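Local coordinates for protein putative glycosidase ph117-related (Bacteroides thetaiotaomicron, PDB 5A7V) that probably acts as a glycoside hydrolase family 130 enzyme on beta-mannosides, binding mannose in the pocket of a five-bladed beta-propeller, at residues 291-294 and 295-298; 353-357 and 358-362. One frame throughout, in Å; residues are numbered along the deposited sequence.

Contact 1: 291-294 and 295-298; sequences KNSA and SRGD
Asn292 and Asp298 meet through two hydrogen bonds, the flat amide of Asn292 turned so that both of its polar atoms address the backbone of Asp298. Asn292 OD1 takes the proton of Asp298 N at 2.9 Å. That bond is nearly straight (168°) and uses a lone pair in the plane of the side-chain carbonyl. The other arm is less regular: Asn292 ND2 reaches Asp298 O at 3.1 Å, but from above the peptide carbonyl plane, with the oxygen itself tilted from the amide plane. With CG turned away from its own backbone nitrogen (chi1 -167°), the amide reaches across to the backbone of Asp298. Asn292 ND2 has a second acceptor, Thr302 O, and Ser268 OG makes a weak bond to OD1, so the buried amide is held from several directions. Gly297, without a side chain, lets its CA come to 3.4 Å from Asn292 OD1 and its N approach Ser293 O. Asn292 and Asp298 belong to the loop between strands 283-291 and 306-314, and at its turn Ser293 forms an ST motif: its hydroxyl accepts from Arg296 N, while Ser293 O accepts a weak bond from Gly297 N. Ser293 OG lies 2.9 Å from Arg296 N, the firmer of the bonds to this hydroxyl from the backbone (154°). Ser295 N gives Ser293 OG a bent, weak bond of 3.2 Å. Ser295 OG approaches the same oxygen, to 3.1 Å from Ser293 OG. Arg296 lays its CB alongside the Ser293 hydroxyl, while its guanidinium leads away to a salt bridge with Asp263. The Asp298 carboxylate leads away from the turn to a salt bridge with Arg300.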
loop_
_atom_site.group_PDB
_atom_site.type_symbol
_atom_site.label_atom_id
_atom_site.label_comp_id
_atom_site.label_asym_id
_atom_site.label_seq_id
_atom_site.Cartn_x
_atom_site.Cartn_y
_atom_site.Cartn_z
ATOM N N LYS A 291 8.137 -8.497 -5.781
ATOM C CA LYS A 291 8.788 -9.568 -4.999
ATOM C C LYS A 291 9.770 -10.288 -5.945
ATOM O O LYS A 291 9.424 -10.698 -7.056
ATOM C CB LYS A 291 7.780 -10.574 -4.432
ATOM C CG LYS A 291 8.444 -11.672 -3.636
ATOM C CD LYS A 291 7.436 -12.649 -3.014
ATOM C CE LYS A 291 8.168 -13.742 -2.237
ATOM N NZ LYS A 291 7.215 -14.636 -1.553
ATOM N N ASN A 292 11.014 -10.412 -5.474
ATOM C CA ASN A 292 12.093 -11.015 -6.272
ATOM C C ASN A 292 12.071 -12.549 -6.187
ATOM O O ASN A 292 12.235 -13.138 -5.114
ATOM C CB ASN A 292 13.424 -10.462 -5.791
ATOM C CG ASN A 292 14.572 -10.772 -6.749
ATOM O OD1 ASN A 292 14.404 -10.755 -7.964
ATOM N ND2 ASN A 292 15.774 -11.001 -6.176
ATOM N N SER A 293 11.848 -13.204 -7.317
ATOM C CA SER A 293 11.878 -14.648 -7.392
ATOM C C SER A 293 13.292 -15.224 -7.235
ATOM O O SER A 293 14.215 -14.772 -7.924
ATOM C CB SER A 293 11.360 -15.087 -8.789
ATOM O OG SER A 293 11.539 -16.491 -8.992
ATOM N N ALA A 294 13.453 -16.166 -6.316
ATOM C CA ALA A 294 14.788 -16.823 -6.176
ATOM C C ALA A 294 15.214 -17.464 -7.488
ATOM O O ALA A 294 16.417 -17.511 -7.796
ATOM C CB ALA A 294 14.693 -17.865 -5.075
ATOM N N SER A 295 14.252 -18.039 -8.214
ATOM C CA SER A 295 14.556 -18.810 -9.413
ATOM C C SER A 295 14.622 -17.996 -10.693
ATOM O O SER A 295 15.460 -18.253 -11.575
ATOM C CB SER A 295 13.570 -19.946 -9.551
ATOM O OG SER A 295 12.273 -19.478 -9.498
ATOM N N ARG A 296 13.733 -16.990 -10.806
ATOM C CA ARG A 296 13.522 -16.275 -12.061
ATOM C C ARG A 296 13.866 -14.804 -12.012
ATOM O O ARG A 296 13.632 -14.085 -12.990
ATOM C CB ARG A 296 12.056 -16.462 -12.558
ATOM C CG ARG A 296 11.697 -17.962 -12.687
ATOM C CD ARG A 296 10.417 -18.211 -13.378
ATOM N NE ARG A 296 10.591 -17.986 -14.798
ATOM C CZ ARG A 296 10.787 -18.926 -15.742
ATOM N NH1 ARG A 296 10.987 -20.228 -15.456
ATOM N NH2 ARG A 296 10.800 -18.515 -17.005
ATOM N N GLY A 297 14.361 -14.336 -10.864
ATOM C CA GLY A 297 14.529 -12.920 -10.610
ATOM C C GLY A 297 15.866 -12.329 -10.932
ATOM O O GLY A 297 16.565 -12.794 -11.869
ATOM N N ASP A 298 16.235 -11.294 -10.185
ATOM C CA ASP A 298 17.507 -10.600 -10.376
ATOM C C ASP A 298 18.402 -10.971 -9.215
ATOM O O ASP A 298 18.192 -10.572 -8.084
ATOM C CB ASP A 298 17.235 -9.081 -10.403
ATOM C CG ASP A 298 18.428 -8.243 -10.744
ATOM O OD1 ASP A 298 19.576 -8.690 -10.490
ATOM O OD2 ASP A 298 18.258 -7.124 -11.281
#

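Contact 2: 353-357 and 358-362; sequences VYYKD and KWYLY
Trp359 CG, beside its backbone N (chi1 -73°), brings the indole back over the neighbouring strand, where it meets Tyr354, whose CG lies on the far side from its own N. Tyr354 CB sits over one face of the indole, 3.7 Å from the centroid of the Trp359 six-membered ring and almost on the ring normal, as a CH-pi contact. Further out, Tyr354 CD1 comes over the same indole, 3.6 Å from Trp359 CE2, but the two rings are inclined at 43° and do not stack. Phe39 meets the Trp359 ring edge-to-face from elsewhere in the chain. Tyr354 and Trp359 are a non-hydrogen-bonded pair of the antiparallel hairpin formed by the edge strand 347-355 and the middle strand 358-365 of a three-strand antiparallel sheet, a blade of the propeller. The hydrogen-bonded pairs Val353-Tyr360 and Tyr355-Lys358 flank it, and a type I' turn with Lys356 and Asp357 at its corners closes the end. Both corner residues take positive phi, as that turn requires. On the sheet face opposite to Trp359, Tyr355 turns an edge toward the face of Tyr360 in an offset edge-to-face pair, centroids 5.8 Å apart and planes at 72°. Tyr355 O lies at the edge of the Tyr360 ring, in its plane, 3.3 Å from Tyr360 CE1. On the face of Tyr355 and Tyr360, Val353 CG2 also meets the Tyr362 ring obliquely. The Tyr355 hydroxyl reaches beyond the hairpin to Ser115 O and Gly86 O. At the turn, Lys358 NZ bonds to Lys356 O at 3.0 Å, within the carbonyl plane. Lys356 sends its own amine to Ser115 O.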
loop_
_atom_site.group_PDB
_atom_site.type_symbol
_atom_site.label_atom_id
_atom_site.label_comp_id
_atom_site.label_asym_id
_atom_site.label_seq_id
_atom_site.Cartn_x
_atom_site.Cartn_y
_atom_site.Cartn_z
ATOM N N VAL A 353 1.505 11.106 0.958
ATOM C CA VAL A 353 0.791 12.387 1.209
ATOM C C VAL A 353 1.593 13.499 0.552
ATOM O O VAL A 353 2.798 13.601 0.754
ATOM C CB VAL A 353 0.575 12.699 2.711
ATOM C CG1 VAL A 353 -0.452 13.826 2.869
ATOM C CG2 VAL A 353 0.111 11.487 3.487
ATOM N N TYR A 354 0.909 14.355 -0.215
ATOM C CA TYR A 354 1.485 15.583 -0.744
ATOM C C TYR A 354 1.227 16.638 0.319
ATOM O O TYR A 354 0.055 16.987 0.567
ATOM C CB TYR A 354 0.860 15.952 -2.101
ATOM C CG TYR A 354 1.531 17.139 -2.741
ATOM C CD1 TYR A 354 2.887 17.120 -3.056
ATOM C CD2 TYR A 354 0.818 18.293 -3.059
ATOM C CE1 TYR A 354 3.512 18.206 -3.645
ATOM C CE2 TYR A 354 1.429 19.395 -3.641
ATOM C CZ TYR A 354 2.781 19.364 -3.931
ATOM O OH TYR A 354 3.357 20.463 -4.481
ATOM N N TYR A 355 2.277 17.110 0.959
ATOM C CA TYR A 355 2.179 17.917 2.161
ATOM C C TYR A 355 3.353 18.857 2.227
ATOM O O TYR A 355 4.482 18.424 1.967
ATOM C CB TYR A 355 2.167 16.999 3.383
ATOM C CG TYR A 355 1.954 17.649 4.744
ATOM C CD1 TYR A 355 0.746 18.215 5.067
ATOM C CD2 TYR A 355 2.926 17.596 5.729
ATOM C CE1 TYR A 355 0.511 18.761 6.326
ATOM C CE2 TYR A 355 2.692 18.095 7.001
ATOM C CZ TYR A 355 1.490 18.696 7.293
ATOM O OH TYR A 355 1.270 19.191 8.541
ATOM N N LYS A 356 3.125 20.136 2.532
ATOM C CA LYS A 356 4.235 21.101 2.545
ATOM C C LYS A 356 5.063 21.076 1.241
ATOM O O LYS A 356 6.291 21.225 1.250
ATOM C CB LYS A 356 5.115 20.894 3.787
ATOM C CG LYS A 356 4.332 21.087 5.066
ATOM C CD LYS A 356 5.233 20.971 6.283
ATOM C CE LYS A 356 4.476 21.323 7.557
ATOM N NZ LYS A 356 5.336 21.225 8.789
ATOM N N ASP A 357 4.369 20.854 0.120
ATOM C CA ASP A 357 4.979 20.802 -1.223
ATOM C C ASP A 357 5.979 19.657 -1.425
ATOM O O ASP A 357 6.777 19.728 -2.364
ATOM C CB ASP A 357 5.562 22.167 -1.626
ATOM C CG ASP A 357 4.513 23.251 -1.764
ATOM O OD1 ASP A 357 3.302 23.011 -1.775
ATOM O OD2 ASP A 357 4.938 24.382 -1.933
ATOM N N LYS A 358 5.854 18.620 -0.604
ATOM C CA LYS A 358 6.717 17.443 -0.743
ATOM C C LYS A 358 5.867 16.191 -0.713
ATOM O O LYS A 358 4.705 16.185 -0.268
ATOM C CB LYS A 358 7.767 17.418 0.390
ATOM C CG LYS A 358 8.652 18.651 0.414
ATOM C CD LYS A 358 9.635 18.698 1.559
ATOM C CE LYS A 358 10.054 20.114 1.832
ATOM N NZ LYS A 358 8.944 20.893 2.522
ATOM N N TRP A 359 6.436 15.074 -1.150
ATOM C CA TRP A 359 5.782 13.803 -1.116
ATOM C C TRP A 359 6.316 12.938 0.015
ATOM O O TRP A 359 7.501 12.521 0.003
ATOM C CB TRP A 359 5.934 13.060 -2.431
ATOM C CG TRP A 359 5.091 13.630 -3.573
ATOM C CD1 TRP A 359 5.497 14.413 -4.624
ATOM C CD2 TRP A 359 3.676 13.400 -3.756
ATOM N NE1 TRP A 359 4.415 14.666 -5.449
ATOM C CE2 TRP A 359 3.299 14.039 -4.950
ATOM C CE3 TRP A 359 2.722 12.648 -3.060
ATOM C CZ2 TRP A 359 1.998 13.952 -5.457
ATOM C CZ3 TRP A 359 1.429 12.591 -3.537
ATOM C CH2 TRP A 359 1.071 13.249 -4.730
ATOM N N TYR A 360 5.465 12.613 0.982
ATOM C CA TYR A 360 5.775 11.768 2.129
ATOM C C TYR A 360 5.287 10.359 1.850
ATOM O O TYR A 360 4.116 10.145 1.596
ATOM C CB TYR A 360 5.115 12.315 3.398
ATOM C CG TYR A 360 5.696 13.623 3.884
ATOM C CD1 TYR A 360 5.443 14.825 3.233
ATOM C CD2 TYR A 360 6.467 13.690 5.035
ATOM C CE1 TYR A 360 6.014 16.016 3.681
ATOM C CE2 TYR A 360 6.989 14.885 5.494
ATOM C CZ TYR A 360 6.771 16.051 4.815
ATOM O OH TYR A 360 7.314 17.259 5.278
ATOM N N LEU A 361 6.222 9.393 1.845
ATOM C CA LEU A 361 5.959 7.978 1.560
ATOM C C LEU A 361 5.971 7.187 2.846
ATOM O O LEU A 361 6.923 7.351 3.642
ATOM C CB LEU A 361 7.075 7.485 0.630
ATOM C CG LEU A 361 6.976 6.037 0.143
ATOM C CD1 LEU A 361 5.806 5.802 -0.771
ATOM C CD2 LEU A 361 8.275 5.688 -0.547
ATOM N N TYR A 362 4.974 6.335 3.037
ATOM C CA TYR A 362 4.840 5.487 4.233
ATOM C C TYR A 362 4.802 4.036 3.803
ATOM O O TYR A 362 4.113 3.683 2.831
ATOM C CB TYR A 362 3.573 5.867 5.056
ATOM C CG TYR A 362 3.750 7.260 5.649
ATOM C CD1 TYR A 362 4.386 7.430 6.848
ATOM C CD2 TYR A 362 3.292 8.399 4.989
ATOM C CE1 TYR A 362 4.633 8.692 7.376
ATOM C CE2 TYR A 362 3.561 9.655 5.494
ATOM C CZ TYR A 362 4.242 9.810 6.681
ATOM O OH TYR A 362 4.535 11.077 7.142
#

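Following the chain from the N terminus, strand 283-291 runs into contact 1, which folds the start of the connection to strand 306-314, its antiparallel partner in a mixed sheet. The chain then passes strands 306-314 and 320-324 and helix 335-338 before strand 347-355 leads to contact 2, where residues 355-358 turn the chain into strand 358-365. The two contacts are in series, neither nested nor crossing, with centres about 31 Å apart and nearest atoms about 15 Å apart. Contact 1 is tied to the segment before strand 270-280 through Ser268 and to its own loop through Thr302. Contact 2 joins two strands of the last sheet, whose side chains pack on strands 75-84 and 87-95 of the first.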